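Local structure of UDP-glucose:anthocyanidin 3-O-glucosyltransferase (Clitoria ternatea, 4REM) at residues P136-S141 and G369-V374; F146-I151 and Q180-V185; G272-P277 and P363-Q368. The protein belongs to the UDP-dependent plant glycosyltransferases of the GT-B fold, in which two Rossmann-like domains face each other across a ligand-binding cleft. One frame throughout, in Å; residues are numbered along the deposited sequence.

Each of the three contacts touches one bound DLM molecule, in the cleft between the two domains of a GT-B fold. Contact 1 bridges the domains, joining the loop after strand 131-135 of the seven-stranded parallel sheet to helix 368-378, which follows strand 359-361 of the six-stranded one. Contact 2 lies within the N-terminal domain, its centre about 16 Å from that of contact 1, and contact 3 within the C-terminal domain, about 13 Å from contact 1 and 19 Å from contact 2, centre to centre. Contacts 2 and 3 come in series along the chain, both inside the loop closed by contact 1. Residues 363-368 run straight into 369-374, coupling contacts 1 and 3.

Contact 1: residues P136-S141 and G369-V374. With DLM (3,5,7-trihydroxy-2-(3,4,5-trihydroxyphenyl)chromenium), chain B.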
loop_
_atom_site.group_PDB
_atom_site.type_symbol
_atom_site.label_atom_id
_atom_site.label_comp_id
_atom_site.label_asym_id
_atom_site.label_seq_id
_atom_site.Cartn_x
_atom_site.Cartn_y
_atom_site.Cartn_z
ATOM N N PRO A 136 -5.963 0.336 2.335
ATOM C CA PRO A 136 -4.580 -0.148 2.333
ATOM C C PRO A 136 -3.613 0.845 1.690
ATOM O O PRO A 136 -2.442 0.518 1.496
ATOM C CB PRO A 136 -4.673 -1.399 1.463
ATOM C CG PRO A 136 -5.710 -1.037 0.446
ATOM C CD PRO A 136 -6.711 -0.156 1.162
ATOM N N ASN A 137 -4.096 2.038 1.360
ATOM C CA ASN A 137 -3.258 3.045 0.723
ATOM C C ASN A 137 -2.560 3.917 1.761
ATOM O O ASN A 137 -2.615 3.620 2.955
ATOM C CB ASN A 137 -4.098 3.905 -0.217
ATOM C CG ASN A 137 -5.011 3.077 -1.103
ATOM O OD1 ASN A 137 -6.235 3.199 -1.041
ATOM N ND2 ASN A 137 -4.418 2.226 -1.931
ATOM N N VAL A 138 -1.896 4.980 1.312
ATOM C CA VAL A 138 -1.310 5.949 2.237
ATOM C C VAL A 138 -2.437 6.571 3.058
ATOM O O VAL A 138 -3.370 7.144 2.501
ATOM C CB VAL A 138 -0.519 7.054 1.497
ATOM C CG1 VAL A 138 0.011 8.086 2.482
ATOM C CG2 VAL A 138 0.628 6.447 0.712
ATOM N N SER A 139 -2.354 6.432 4.378
ATOM C CA SER A 139 -3.423 6.871 5.272
ATOM C C SER A 139 -3.696 8.369 5.176
ATOM O O SER A 139 -4.848 8.794 5.080
ATOM C CB SER A 139 -3.100 6.488 6.716
ATOM O OG SER A 139 -1.826 6.971 7.098
ATOM N N CYS A 140 -2.628 9.161 5.185
ATOM C CA CYS A 140 -2.742 10.616 5.162
ATOM C C CYS A 140 -3.418 11.152 3.902
ATOM O O CYS A 140 -3.815 12.315 3.855
ATOM C CB CYS A 140 -1.364 11.261 5.325
ATOM S SG CYS A 140 -0.584 10.958 6.919
ATOM N N SER A 141 -3.555 10.303 2.888
ATOM C CA SER A 141 -4.168 10.709 1.630
ATOM C C SER A 141 -5.693 10.675 1.691
ATOM O O SER A 141 -6.363 11.110 0.754
ATOM C CB SER A 141 -3.660 9.836 0.480
ATOM O OG SER A 141 -3.985 8.477 0.688
ATOM N N GLY A 369 3.530 10.371 -3.724
ATOM C CA GLY A 369 4.014 11.707 -3.434
ATOM C C GLY A 369 3.632 12.131 -2.029
ATOM O O GLY A 369 4.385 12.836 -1.357
ATOM N N ILE A 370 2.456 11.697 -1.587
ATOM C CA ILE A 370 1.999 11.977 -0.232
ATOM C C ILE A 370 2.865 11.225 0.770
ATOM O O ILE A 370 3.281 11.780 1.784
ATOM C CB ILE A 370 0.524 11.585 -0.035
ATOM C CG1 ILE A 370 -0.354 12.236 -1.105
ATOM C CG2 ILE A 370 0.053 11.956 1.369
ATOM C CD1 ILE A 370 -0.287 13.747 -1.113
ATOM N N ALA A 371 3.136 9.958 0.474
ATOM C CA ALA A 371 4.009 9.142 1.308
ATOM C C ALA A 371 5.401 9.759 1.430
ATOM O O ALA A 371 5.926 9.915 2.533
ATOM C CB ALA A 371 4.104 7.738 0.754
ATOM N N ALA A 372 5.992 10.104 0.289
ATOM C CA ALA A 372 7.325 10.695 0.253
ATOM C C ALA A 372 7.403 12.003 1.039
ATOM O O ALA A 372 8.395 12.265 1.717
ATOM C CB ALA A 372 7.771 10.908 -1.187
ATOM N N ARG A 373 6.361 12.824 0.941
ATOM C CA ARG A 373 6.322 14.092 1.661
ATOM C C ARG A 373 6.259 13.872 3.173
ATOM O O ARG A 373 6.906 14.587 3.944
ATOM C CB ARG A 373 5.134 14.936 1.199
ATOM C CG ARG A 373 5.059 16.307 1.855
ATOM C CD ARG A 373 6.287 17.130 1.530
ATOM N NE ARG A 373 6.380 17.423 0.105
ATOM C CZ ARG A 373 7.461 17.913 -0.492
ATOM N NH1 ARG A 373 8.550 18.163 0.216
ATOM N NH2 ARG A 373 7.453 18.148 -1.796
ATOM N N VAL A 374 5.476 12.879 3.587
ATOM C CA VAL A 374 5.356 12.529 4.999
ATOM C C VAL A 374 6.674 11.967 5.529
ATOM O O VAL A 374 7.113 12.308 6.628
ATOM C CB VAL A 374 4.220 11.511 5.229
ATOM C CG1 VAL A 374 4.240 11.002 6.654
ATOM C CG2 VAL A 374 2.876 12.138 4.920
HETATM O O12 DLM B . -3.506 4.076 -7.830
HETATM C C11 DLM B . -3.326 2.789 -7.387
HETATM C C14 DLM B . -3.081 1.755 -8.437
HETATM C C15 DLM B . -3.074 0.386 -8.160
HETATM C C1 DLM B . -4.226 7.238 -5.122
HETATM C C2 DLM B . -4.055 5.970 -4.576
HETATM O O21 DLM B . -2.838 -1.892 -8.860
HETATM O O22 DLM B . -2.416 1.845 -12.052
HETATM C C3 DLM B . -3.800 4.826 -5.492
HETATM C C18 DLM B . -2.625 1.356 -10.797
HETATM C C19 DLM B . -2.863 2.219 -9.733
HETATM C C17 DLM B . -2.608 -0.104 -10.545
HETATM O O24 DLM B . -2.379 -0.986 -11.559
HETATM C C16 DLM B . -2.844 -0.563 -9.155
HETATM C C10 DLM B . -3.384 2.498 -5.916
HETATM O O27 DLM B . -3.209 1.243 -5.416
HETATM C C9 DLM B . -3.620 3.533 -5.018
HETATM C C4 DLM B . -3.741 5.096 -6.948
HETATM C C5 DLM B . -3.928 6.398 -7.394
HETATM C C6 DLM B . -4.164 7.446 -6.501
HETATM O O29 DLM B . -4.339 8.705 -6.990
HETATM O O30 DLM B . -4.121 5.783 -3.228
#
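Val-138 meets helix 368-378 with both of its methyl groups. CG1, anti to the backbone N (chi1 177°), reaches Ile-370 CG2 at 4.0 Å, while CG2 packs against Ala-371 CB at 3.7 Å, so the forked side chain straddles two consecutive helical residues. Ile-370 uses its short branch here: the same CG2 also lies 4.3 Å from Cys-140 CB, and it sits beside Ser-141. One turn further along the helix, Val-374 CG2 receives Cys-140 SG at 4.2 Å. These contacts between the segments are apolar and mostly buried, a patch of van der Waals packing.

The next shell fixes the loop that presents these groups. The backbone O of Val-138 accepts from Ser-141 N (3.2 Å), closing the turn, and also from the indole NE1 of Trp-135, while Val-138 N donates to Asp-367 OD2 just ahead of the helix. Ser-139 OG is held by Asp-218. On the helix, Arg-373 forms salt bridges with Asp-177 and Asp-377. Beside the apolar patch, Asn-137 brings ND2 to 3.4 Å from DLM C9, at the rim of the fused rings and near hydroxyl O30.

Loop from one Rossmann-like domain and helix from the other thus meet at the interdomain cleft, beside the bound DLM, in the ligand site of GT-B glycosyltransferases.

Contact 2: residues F146-I151 and Q180-V185; sequences FNIDLI and QDMLDV. With DLM (3,5,7-trihydroxy-2-(3,4,5-trihydroxyphenyl)chromenium), chain B.
Met-182 reaches over to helix 148-157 and puts its terminal methyl between Ile-148 and Ile-151, residues that lie nearly one helical turn apart. CE is 3.6 Å from Ile-148 CG1 and 3.5 Å from Ile-151 CD1. The reach comes from a fully extended side chain, with CG anti to the backbone N (chi1 179°) and the later torsions likewise near 180°; it runs roughly perpendicular to the side chain of Ile-151. Leu-183 adds a lighter apolar touch, its CD2 lying 4.2 Å from Ile-151 CG2.

Hydrogen bonds shape each partner separately. In the short, weakly bonded helix 180-183, Gln-180 O accepts from both Leu-183 N (2.8 Å) and Asp-184 N (3.0 Å), and Gln-180 NE2 reaches Asp-184 OD1 at 3.2 Å. This last hydrogen bond is nearly straight (N-H...O 169°) and leaves in the amide plane, but meets the carboxylate from above its plane. Across the contact, Asn-147 occupies the N-cap position with its ND2 turned to Ser-143 O and Tyr-225 OH, while the backbone N atoms of Ile-148 and Asp-149 hydrogen-bond to a glycerol, probably from the crystallisation liquor.

Toward the ligand, DLM O29 donates to Asp-181 OD2 at 2.9 Å.

Arg-152 NE hydrogen-bonds to Met-182 O, and Leu-183 packs on Arg-152 and Cys-155; helix 148-157 thus packs on helix 180-183, while Phe-146, just before it, packs on helix 220-227.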
loop_
_atom_site.group_PDB
_atom_site.type_symbol
_atom_site.label_atom_id
_atom_site.label_comp_id
_atom_site.label_asym_id
_atom_site.label_seq_id
_atom_site.Cartn_x
_atom_site.Cartn_y
_atom_site.Cartn_z
ATOM N N PHE A 146 -11.632 14.910 0.508
ATOM C CA PHE A 146 -12.668 15.762 1.071
ATOM C C PHE A 146 -12.409 17.232 0.750
ATOM O O PHE A 146 -13.131 18.116 1.211
ATOM C CB PHE A 146 -12.756 15.560 2.584
ATOM C CG PHE A 146 -13.273 14.207 2.984
ATOM C CD1 PHE A 146 -14.632 14.002 3.174
ATOM C CD2 PHE A 146 -12.406 13.140 3.171
ATOM C CE1 PHE A 146 -15.117 12.762 3.543
ATOM C CE2 PHE A 146 -12.886 11.896 3.536
ATOM C CZ PHE A 146 -14.241 11.707 3.725
ATOM N N ASN A 147 -11.372 17.485 -0.043
ATOM C CA ASN A 147 -10.994 18.845 -0.400
ATOM C C ASN A 147 -10.539 18.949 -1.855
ATOM O O ASN A 147 -9.633 19.712 -2.177
ATOM C CB ASN A 147 -9.899 19.357 0.543
ATOM C CG ASN A 147 -10.299 19.272 2.004
ATOM O OD1 ASN A 147 -10.915 20.187 2.544
ATOM N ND2 ASN A 147 -9.955 18.163 2.648
ATOM N N ILE A 148 -11.192 18.185 -2.726
ATOM C CA ILE A 148 -10.822 18.117 -4.137
ATOM C C ILE A 148 -10.927 19.469 -4.848
ATOM O O ILE A 148 -10.034 19.844 -5.610
ATOM C CB ILE A 148 -11.645 17.041 -4.887
ATOM C CG1 ILE A 148 -11.438 15.671 -4.240
ATOM C CG2 ILE A 148 -11.266 16.991 -6.356
ATOM C CD1 ILE A 148 -12.055 14.525 -5.006
ATOM N N ASP A 149 -12.009 20.199 -4.590
ATOM C CA ASP A 149 -12.204 21.509 -5.207
ATOM C C ASP A 149 -11.169 22.525 -4.725
ATOM O O ASP A 149 -10.631 23.293 -5.519
ATOM C CB ASP A 149 -13.625 22.026 -4.959
ATOM C CG ASP A 149 -14.675 21.231 -5.710
ATOM O OD1 ASP A 149 -14.298 20.421 -6.579
ATOM O OD2 ASP A 149 -15.878 21.425 -5.438
ATOM N N LEU A 150 -10.895 22.523 -3.424
ATOM C CA LEU A 150 -9.864 23.390 -2.860
ATOM C C LEU A 150 -8.492 23.055 -3.438
ATOM O O LEU A 150 -7.696 23.947 -3.731
ATOM C CB LEU A 150 -9.813 23.266 -1.335
ATOM C CG LEU A 150 -10.645 24.240 -0.503
ATOM C CD1 LEU A 150 -10.226 24.192 0.963
ATOM C CD2 LEU A 150 -10.531 25.653 -1.050
ATOM N N ILE A 151 -8.227 21.763 -3.599
ATOM C CA ILE A 151 -6.939 21.295 -4.095
ATOM C C ILE A 151 -6.773 21.552 -5.594
ATOM O O ILE A 151 -5.711 21.987 -6.037
ATOM C CB ILE A 151 -6.722 19.807 -3.749
ATOM C CG1 ILE A 151 -6.496 19.665 -2.245
ATOM C CG2 ILE A 151 -5.538 19.242 -4.512
ATOM C CD1 ILE A 151 -6.520 18.253 -1.729
ATOM N N GLN A 180 -1.961 13.074 -9.545
ATOM C CA GLN A 180 -2.319 13.708 -10.813
ATOM C C GLN A 180 -3.742 13.407 -11.281
ATOM O O GLN A 180 -4.432 14.295 -11.785
ATOM C CB GLN A 180 -1.315 13.341 -11.912
ATOM C CG GLN A 180 -1.580 14.034 -13.248
ATOM C CD GLN A 180 -1.434 15.545 -13.166
ATOM O OE1 GLN A 180 -0.467 16.055 -12.601
ATOM N NE2 GLN A 180 -2.398 16.267 -13.725
ATOM N N ASP A 181 -4.187 12.166 -11.112
ATOM C CA ASP A 181 -5.528 11.789 -11.563
ATOM C C ASP A 181 -6.640 12.480 -10.768
ATOM O O ASP A 181 -7.806 12.446 -11.158
ATOM C CB ASP A 181 -5.709 10.264 -11.569
ATOM C CG ASP A 181 -5.267 9.612 -10.273
ATOM O OD1 ASP A 181 -4.679 8.513 -10.341
ATOM O OD2 ASP A 181 -5.516 10.181 -9.189
ATOM N N MET A 182 -6.266 13.108 -9.658
ATOM C CA MET A 182 -7.190 13.906 -8.864
ATOM C C MET A 182 -7.391 15.275 -9.516
ATOM O O MET A 182 -8.424 15.923 -9.336
ATOM C CB MET A 182 -6.643 14.062 -7.445
ATOM C CG MET A 182 -7.499 14.893 -6.512
ATOM S SD MET A 182 -6.927 14.760 -4.809
ATOM C CE MET A 182 -7.912 16.036 -4.044
ATOM N N LEU A 183 -6.395 15.702 -10.287
ATOM C CA LEU A 183 -6.435 16.996 -10.957
ATOM C C LEU A 183 -6.944 16.874 -12.391
ATOM O O LEU A 183 -7.474 17.836 -12.949
ATOM C CB LEU A 183 -5.048 17.638 -10.955
ATOM C CG LEU A 183 -4.371 17.808 -9.596
ATOM C CD1 LEU A 183 -2.940 18.294 -9.767
ATOM C CD2 LEU A 183 -5.161 18.758 -8.717
ATOM N N ASP A 184 -6.777 15.692 -12.983
ATOM C CA ASP A 184 -7.197 15.453 -14.364
ATOM C C ASP A 184 -8.699 15.660 -14.572
ATOM O O ASP A 184 -9.525 15.098 -13.848
ATOM C CB ASP A 184 -6.783 14.053 -14.829
ATOM C CG ASP A 184 -5.310 13.965 -15.182
ATOM O OD1 ASP A 184 -4.705 15.013 -15.487
ATOM O OD2 ASP A 184 -4.760 12.844 -15.163
ATOM N N VAL A 185 -9.040 16.469 -15.570
ATOM C CA VAL A 185 -10.426 16.814 -15.857
ATOM C C VAL A 185 -10.736 16.623 -17.340
ATOM O O VAL A 185 -9.995 17.099 -18.202
ATOM C CB VAL A 185 -10.733 18.279 -15.456
ATOM C CG1 VAL A 185 -12.041 18.747 -16.073
ATOM C CG2 VAL A 185 -10.775 18.424 -13.944
HETATM O O12 DLM B . -3.506 4.076 -7.830
HETATM C C11 DLM B . -3.326 2.789 -7.387
HETATM C C14 DLM B . -3.081 1.755 -8.437
HETATM C C15 DLM B . -3.074 0.386 -8.160
HETATM C C1 DLM B . -4.226 7.238 -5.122
HETATM C C2 DLM B . -4.055 5.970 -4.576
HETATM O O21 DLM B . -2.838 -1.892 -8.860
HETATM O O22 DLM B . -2.416 1.845 -12.052
HETATM C C3 DLM B . -3.800 4.826 -5.492
HETATM C C18 DLM B . -2.625 1.356 -10.797
HETATM C C19 DLM B . -2.863 2.219 -9.733
HETATM C C17 DLM B . -2.608 -0.104 -10.545
HETATM O O24 DLM B . -2.379 -0.986 -11.559
HETATM C C16 DLM B . -2.844 -0.563 -9.155
HETATM C C10 DLM B . -3.384 2.498 -5.916
HETATM O O27 DLM B . -3.209 1.243 -5.416
HETATM C C9 DLM B . -3.620 3.533 -5.018
HETATM C C4 DLM B . -3.741 5.096 -6.948
HETATM C C5 DLM B . -3.928 6.398 -7.394
HETATM C C6 DLM B . -4.164 7.446 -6.501
HETATM O O29 DLM B . -4.339 8.705 -6.990
HETATM O O30 DLM B . -4.121 5.783 -3.228
#

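Contact 3: residues G272-P277 and P363-Q368. With DLM (3,5,7-trihydroxy-2-(3,4,5-trihydroxyphenyl)chromenium), chain B.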
loop_
_atom_site.group_PDB
_atom_site.type_symbol
_atom_site.label_atom_id
_atom_site.label_comp_id
_atom_site.label_asym_id
_atom_site.label_seq_id
_atom_site.Cartn_x
_atom_site.Cartn_y
_atom_site.Cartn_z
ATOM N N GLY A 272 9.048 -1.390 -7.028
ATOM C CA GLY A 272 7.739 -2.013 -7.086
ATOM C C GLY A 272 7.519 -2.801 -8.366
ATOM O O GLY A 272 8.449 -3.004 -9.148
ATOM N N THR A 273 6.282 -3.237 -8.585
ATOM C CA THR A 273 5.956 -4.113 -9.708
ATOM C C THR A 273 5.011 -3.467 -10.721
ATOM O O THR A 273 4.895 -3.932 -11.857
ATOM C CB THR A 273 5.342 -5.431 -9.215
ATOM O OG1 THR A 273 4.169 -5.151 -8.443
ATOM C CG2 THR A 273 6.338 -6.187 -8.353
ATOM N N VAL A 274 4.332 -2.404 -10.299
ATOM C CA VAL A 274 3.441 -1.645 -11.173
ATOM C C VAL A 274 4.241 -0.584 -11.919
ATOM O O VAL A 274 3.942 -0.244 -13.065
ATOM C CB VAL A 274 2.322 -0.955 -10.359
ATOM C CG1 VAL A 274 1.406 -0.142 -11.265
ATOM C CG2 VAL A 274 1.520 -1.980 -9.578
ATOM N N VAL A 275 5.276 -0.082 -11.257
ATOM C CA VAL A 275 6.057 1.045 -11.756
ATOM C C VAL A 275 6.966 0.701 -12.936
ATOM O O VAL A 275 7.797 -0.206 -12.855
ATOM C CB VAL A 275 6.908 1.658 -10.626
ATOM C CG1 VAL A 275 7.897 2.671 -11.181
ATOM C CG2 VAL A 275 6.010 2.287 -9.567
ATOM N N SER A 276 6.797 1.437 -14.031
ATOM C CA SER A 276 7.692 1.341 -15.177
ATOM C C SER A 276 8.553 2.599 -15.258
ATOM O O SER A 276 8.145 3.599 -15.851
ATOM C CB SER A 276 6.892 1.167 -16.471
ATOM O OG SER A 276 7.750 0.949 -17.578
ATOM N N PRO A 277 9.752 2.555 -14.654
ATOM C CA PRO A 277 10.631 3.727 -14.611
ATOM C C PRO A 277 11.334 3.951 -15.943
ATOM O O PRO A 277 11.632 2.982 -16.645
ATOM C CB PRO A 277 11.650 3.349 -13.537
ATOM C CG PRO A 277 11.745 1.862 -13.633
ATOM C CD PRO A 277 10.369 1.376 -14.018
ATOM N N PRO A 363 8.877 8.915 -5.728
ATOM C CA PRO A 363 7.479 8.582 -6.021
ATOM C C PRO A 363 7.177 8.727 -7.508
ATOM O O PRO A 363 7.687 9.646 -8.149
ATOM C CB PRO A 363 6.706 9.634 -5.226
ATOM C CG PRO A 363 7.623 10.804 -5.162
ATOM C CD PRO A 363 9.009 10.227 -5.072
ATOM N N PHE A 364 6.354 7.835 -8.048
ATOM C CA PHE A 364 6.029 7.882 -9.467
ATOM C C PHE A 364 4.601 8.349 -9.754
ATOM O O PHE A 364 4.383 9.169 -10.647
ATOM C CB PHE A 364 6.295 6.527 -10.128
ATOM C CG PHE A 364 7.755 6.218 -10.308
ATOM C CD1 PHE A 364 8.425 6.610 -11.458
ATOM C CD2 PHE A 364 8.460 5.539 -9.326
ATOM C CE1 PHE A 364 9.770 6.327 -11.627
ATOM C CE2 PHE A 364 9.805 5.253 -9.489
ATOM C CZ PHE A 364 10.462 5.649 -10.642
ATOM N N PHE A 365 3.634 7.834 -9.002
ATOM C CA PHE A 365 2.233 8.163 -9.240
ATOM C C PHE A 365 1.381 7.991 -7.988
ATOM O O PHE A 365 1.887 7.648 -6.920
ATOM C CB PHE A 365 1.664 7.293 -10.363
ATOM C CG PHE A 365 1.580 5.833 -10.014
ATOM C CD1 PHE A 365 0.388 5.278 -9.572
ATOM C CD2 PHE A 365 2.692 5.016 -10.128
ATOM C CE1 PHE A 365 0.307 3.935 -9.249
ATOM C CE2 PHE A 365 2.620 3.672 -9.808
ATOM C CZ PHE A 365 1.426 3.131 -9.368
ATOM N N GLY A 366 0.082 8.230 -8.139
ATOM C CA GLY A 366 -0.874 8.028 -7.069
ATOM C C GLY A 366 -0.588 8.805 -5.802
ATOM O O GLY A 366 -0.375 10.017 -5.841
ATOM N N ASP A 367 -0.578 8.096 -4.678
ATOM C CA ASP A 367 -0.352 8.719 -3.381
ATOM C C ASP A 367 1.069 8.474 -2.877
ATOM O O ASP A 367 1.333 8.561 -1.678
ATOM C CB ASP A 367 -1.380 8.213 -2.366
ATOM C CG ASP A 367 -1.344 6.707 -2.199
ATOM O OD1 ASP A 367 -0.699 6.024 -3.017
ATOM O OD2 ASP A 367 -1.976 6.203 -1.251
ATOM N N GLN A 368 1.978 8.173 -3.798
ATOM C CA GLN A 368 3.380 7.966 -3.453
ATOM C C GLN A 368 4.049 9.298 -3.133
ATOM O O GLN A 368 5.017 9.350 -2.372
ATOM C CB GLN A 368 4.112 7.260 -4.595
ATOM C CG GLN A 368 3.634 5.837 -4.857
ATOM C CD GLN A 368 4.111 5.288 -6.188
ATOM O OE1 GLN A 368 4.777 5.980 -6.956
ATOM N NE2 GLN A 368 3.764 4.039 -6.468
HETATM O O12 DLM B . -3.506 4.076 -7.830
HETATM C C11 DLM B . -3.326 2.789 -7.387
HETATM C C14 DLM B . -3.081 1.755 -8.437
HETATM C C15 DLM B . -3.074 0.386 -8.160
HETATM C C1 DLM B . -4.226 7.238 -5.122
HETATM C C2 DLM B . -4.055 5.970 -4.576
HETATM O O21 DLM B . -2.838 -1.892 -8.860
HETATM O O22 DLM B . -2.416 1.845 -12.052
HETATM C C3 DLM B . -3.800 4.826 -5.492
HETATM C C18 DLM B . -2.625 1.356 -10.797
HETATM C C19 DLM B . -2.863 2.219 -9.733
HETATM C C17 DLM B . -2.608 -0.104 -10.545
HETATM O O24 DLM B . -2.379 -0.986 -11.559
HETATM C C16 DLM B . -2.844 -0.563 -9.155
HETATM C C10 DLM B . -3.384 2.498 -5.916
HETATM O O27 DLM B . -3.209 1.243 -5.416
HETATM C C9 DLM B . -3.620 3.533 -5.018
HETATM C C4 DLM B . -3.741 5.096 -6.948
HETATM C C5 DLM B . -3.928 6.398 -7.394
HETATM C C6 DLM B . -4.164 7.446 -6.501
HETATM O O29 DLM B . -4.339 8.705 -6.990
HETATM O O30 DLM B . -4.121 5.783 -3.228
#
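Phe-364 offers one ring face to Val-275, whose CG1 stands 3.5 Å from the ring centroid and 15° off its normal, a CH-pi contact. Pro-277 CB approaches the same ring obliquely, 3.9 Å from CZ, and Arg-362 makes a cation-pi interaction with it.

The next ring, Phe-365, has CG between the backbone N and the carbonyl carbon (chi1 66°), which carries it toward the cleft. Val-275 CG2 meets its edge at CE2 (3.7 Å), Val-274 CG1 lies 3.8 Å from CZ, and CE1 is 3.6 Å from DLM C19. Val-275 therefore divides its two methyls between two phenylalanines.

Gly-366, at positive phi, occupies the i+1 position of a type II' turn from Phe-365 to Gln-368 and brings its CA against the ligand. Asp-367 follows, its OD2 accepting a weak hydrogen bond from DLM O30 (2.9 Å).

Gln-368 folds back so that OE1 takes two backbone donors, Phe-364 N at 2.7 Å, almost in line with the C=O bond (165°), and Phe-365 N at 3.0 Å from above the carbonyl plane. Its CD lies over one face of Phe-365, toward the rim.

Two loops from the C-terminal ends of parallel strands 266-270 and 359-361, the edge at which Rossmann-like sheets commonly bind ligands, thus line the cleft.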